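Local atomic coordinates of cytosolic IMP-GMP specific 5'-nucleotidase (Legionella pneumophila subsp. pneumophila, PDB entry 4OHF), a protein that probably hydrolyses the 5'-phosphate of selected purine nucleoside monophosphates such as IMP and GMP in the cytosol, with the help of a magnesium ion. Residues E297-G302 and R319-V324. Residues are numbered along the deposited sequence; the frame is centred on the assembly and turned at random.
With PO4 (phosphate ion), chain I.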
loop_
_atom_site.group_PDB
_atom_site.type_symbol
_atom_site.label_atom_id
_atom_site.label_comp_id
_atom_site.label_asym_id
_atom_site.label_seq_id
_atom_site.Cartn_x
_atom_site.Cartn_y
_atom_site.Cartn_z
ATOM N N GLU B 297 27.837 6.151 -15.358
ATOM C CA GLU B 297 29.264 6.400 -15.488
ATOM C C GLU B 297 29.879 6.542 -14.089
ATOM O O GLU B 297 31.083 6.761 -13.933
ATOM C CB GLU B 297 29.505 7.667 -16.310
ATOM C CG GLU B 297 29.198 7.511 -17.787
ATOM C CD GLU B 297 29.448 8.787 -18.570
ATOM O OE1 GLU B 297 28.710 9.776 -18.355
ATOM O OE2 GLU B 297 30.389 8.800 -19.392
ATOM N N ILE B 298 29.023 6.416 -13.080
ATOM C CA ILE B 298 29.425 6.499 -11.678
ATOM C C ILE B 298 29.269 5.132 -10.995
ATOM O O ILE B 298 28.246 4.466 -11.140
ATOM C CB ILE B 298 28.544 7.512 -10.885
ATOM C CG1 ILE B 298 28.768 8.928 -11.405
ATOM C CG2 ILE B 298 28.874 7.452 -9.410
ATOM C CD1 ILE B 298 27.796 9.922 -10.855
ATOM N N LEU B 299 30.298 4.724 -10.264
ATOM C CA LEU B 299 30.248 3.482 -9.517
ATOM C C LEU B 299 30.357 3.812 -8.029
ATOM O O LEU B 299 31.321 4.448 -7.590
ATOM C CB LEU B 299 31.401 2.546 -9.904
ATOM C CG LEU B 299 31.508 1.329 -8.971
ATOM C CD1 LEU B 299 30.204 0.541 -8.968
ATOM C CD2 LEU B 299 32.656 0.467 -9.410
ATOM N N TYR B 300 29.354 3.400 -7.262
ATOM C CA TYR B 300 29.366 3.609 -5.829
ATOM C C TYR B 300 29.644 2.256 -5.172
ATOM O O TYR B 300 29.038 1.245 -5.534
ATOM C CB TYR B 300 28.024 4.160 -5.348
ATOM C CG TYR B 300 27.830 4.031 -3.850
ATOM C CD1 TYR B 300 26.966 3.075 -3.319
ATOM C CD2 TYR B 300 28.552 4.824 -2.966
ATOM C CE1 TYR B 300 26.831 2.912 -1.936
ATOM C CE2 TYR B 300 28.431 4.671 -1.590
ATOM C CZ TYR B 300 27.571 3.713 -1.074
ATOM O OH TYR B 300 27.478 3.550 0.296
ATOM N N ILE B 301 30.572 2.239 -4.223
ATOM C CA ILE B 301 30.909 1.010 -3.526
ATOM C C ILE B 301 30.623 1.140 -2.045
ATOM O O ILE B 301 31.166 2.034 -1.382
ATOM C CB ILE B 301 32.395 0.647 -3.695
ATOM C CG1 ILE B 301 32.754 0.635 -5.182
ATOM C CG2 ILE B 301 32.658 -0.726 -3.073
ATOM C CD1 ILE B 301 34.208 0.402 -5.472
ATOM N N GLY B 302 29.771 0.249 -1.535
ATOM C CA GLY B 302 29.410 0.251 -0.124
ATOM C C GLY B 302 29.733 -1.077 0.554
ATOM O O GLY B 302 30.302 -1.983 -0.076
ATOM N N ARG B 319 25.931 2.837 -10.931
ATOM C CA ARG B 319 26.315 1.443 -10.820
ATOM C C ARG B 319 26.686 1.237 -9.352
ATOM O O ARG B 319 27.384 2.064 -8.755
ATOM C CB ARG B 319 27.511 1.140 -11.721
ATOM C CG ARG B 319 27.258 1.466 -13.189
ATOM C CD ARG B 319 25.954 0.874 -13.663
ATOM N NE ARG B 319 25.951 -0.578 -13.525
ATOM C CZ ARG B 319 26.631 -1.409 -14.308
ATOM N NH1 ARG B 319 27.369 -0.923 -15.299
ATOM N NH2 ARG B 319 26.583 -2.723 -14.089
ATOM N N THR B 320 26.204 0.153 -8.755
ATOM C CA THR B 320 26.521 -0.131 -7.360
ATOM C C THR B 320 27.332 -1.421 -7.191
ATOM O O THR B 320 27.018 -2.457 -7.776
ATOM C CB THR B 320 25.244 -0.225 -6.508
ATOM O OG1 THR B 320 24.358 -1.179 -7.091
ATOM C CG2 THR B 320 24.543 1.110 -6.444
ATOM N N ALA B 321 28.389 -1.340 -6.392
ATOM C CA ALA B 321 29.242 -2.486 -6.118
ATOM C C ALA B 321 29.250 -2.689 -4.610
ATOM O O ALA B 321 28.879 -1.806 -3.847
ATOM C CB ALA B 321 30.645 -2.229 -6.623
ATOM N N LEU B 322 29.695 -3.845 -4.171
ATOM C CA LEU B 322 29.687 -4.130 -2.754
ATOM C C LEU B 322 30.957 -4.809 -2.233
ATOM O O LEU B 322 31.632 -5.566 -2.936
ATOM C CB LEU B 322 28.487 -5.015 -2.469
ATOM C CG LEU B 322 27.963 -5.106 -1.056
ATOM C CD1 LEU B 322 27.378 -3.775 -0.665
ATOM C CD2 LEU B 322 26.900 -6.211 -0.995
ATOM N N VAL B 323 31.284 -4.501 -0.989
ATOM C CA VAL B 323 32.418 -5.102 -0.314
ATOM C C VAL B 323 31.767 -5.928 0.801
ATOM O O VAL B 323 30.985 -5.397 1.593
ATOM C CB VAL B 323 33.335 -4.018 0.282
ATOM C CG1 VAL B 323 34.059 -4.557 1.478
ATOM C CG2 VAL B 323 34.341 -3.564 -0.753
ATOM N N VAL B 324 32.040 -7.229 0.834
ATOM C CA VAL B 324 31.483 -8.097 1.872
ATOM C C VAL B 324 32.622 -8.691 2.701
ATOM O O VAL B 324 33.199 -9.720 2.352
ATOM C CB VAL B 324 30.651 -9.225 1.259
ATOM C CG1 VAL B 324 29.962 -10.017 2.347
ATOM C CG2 VAL B 324 29.631 -8.644 0.308
HETATM P P PO4 I . 24.230 -2.473 -11.121
HETATM O O1 PO4 I . 25.330 -1.496 -10.924
HETATM O O2 PO4 I . 24.143 -3.367 -9.939
HETATM O O3 PO4 I . 24.499 -3.283 -12.334
HETATM O O4 PO4 I . 22.945 -1.755 -11.289
#
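Ala321 offers its small CB to two branched neighbours on the facing strand: Leu299 CD1 lies 3.7 Å from Ala321 CB and Ile301 CG1 3.8 Å from it, a spacing that suits a methyl group between larger aliphatic chains. With CG anti to the backbone N (chi1 171°), Leu299 sends CD1 across toward the second strand. Farther along, Ile301 CG2 and Val323 CG2 meet 4.0 Å apart, beta-branched residues well suited to extended backbone. Five backbone hydrogen bonds run beneath this apolar layer, from Arg319 N to Ile298 O (2.8 Å) through to Val323 N to Gly302 O (2.9 Å); that from Gly302 N to Ala321 O is the longest, its donor tilted 31° from the carbonyl plane. Strands 298-302 and 319-323, joined through helix 309-315, form a parallel beta-alpha-beta unit in the central sheet of this HAD-clan enzyme. Tyr300 and Thr320 share the opposite face, Thr320 CG2 lying at the edge of the tyrosine ring. Gly302, lacking a side chain, leaves room for the tyrosine hydroxyl, which hydrogen-bonds to Tyr306 and Lys247; next in sequence comes the magnesium ligand Asp303. At the other edge of strand 319-323, a bent Arg319 chain brings NE within 2.8 Å of phosphate O1 while NH2 bonds O3, and Thr320 N also donates to O1. The same phosphate is also hydrogen-bonded by Lys313 and Arg10, and by Tyr113 of the second subunit.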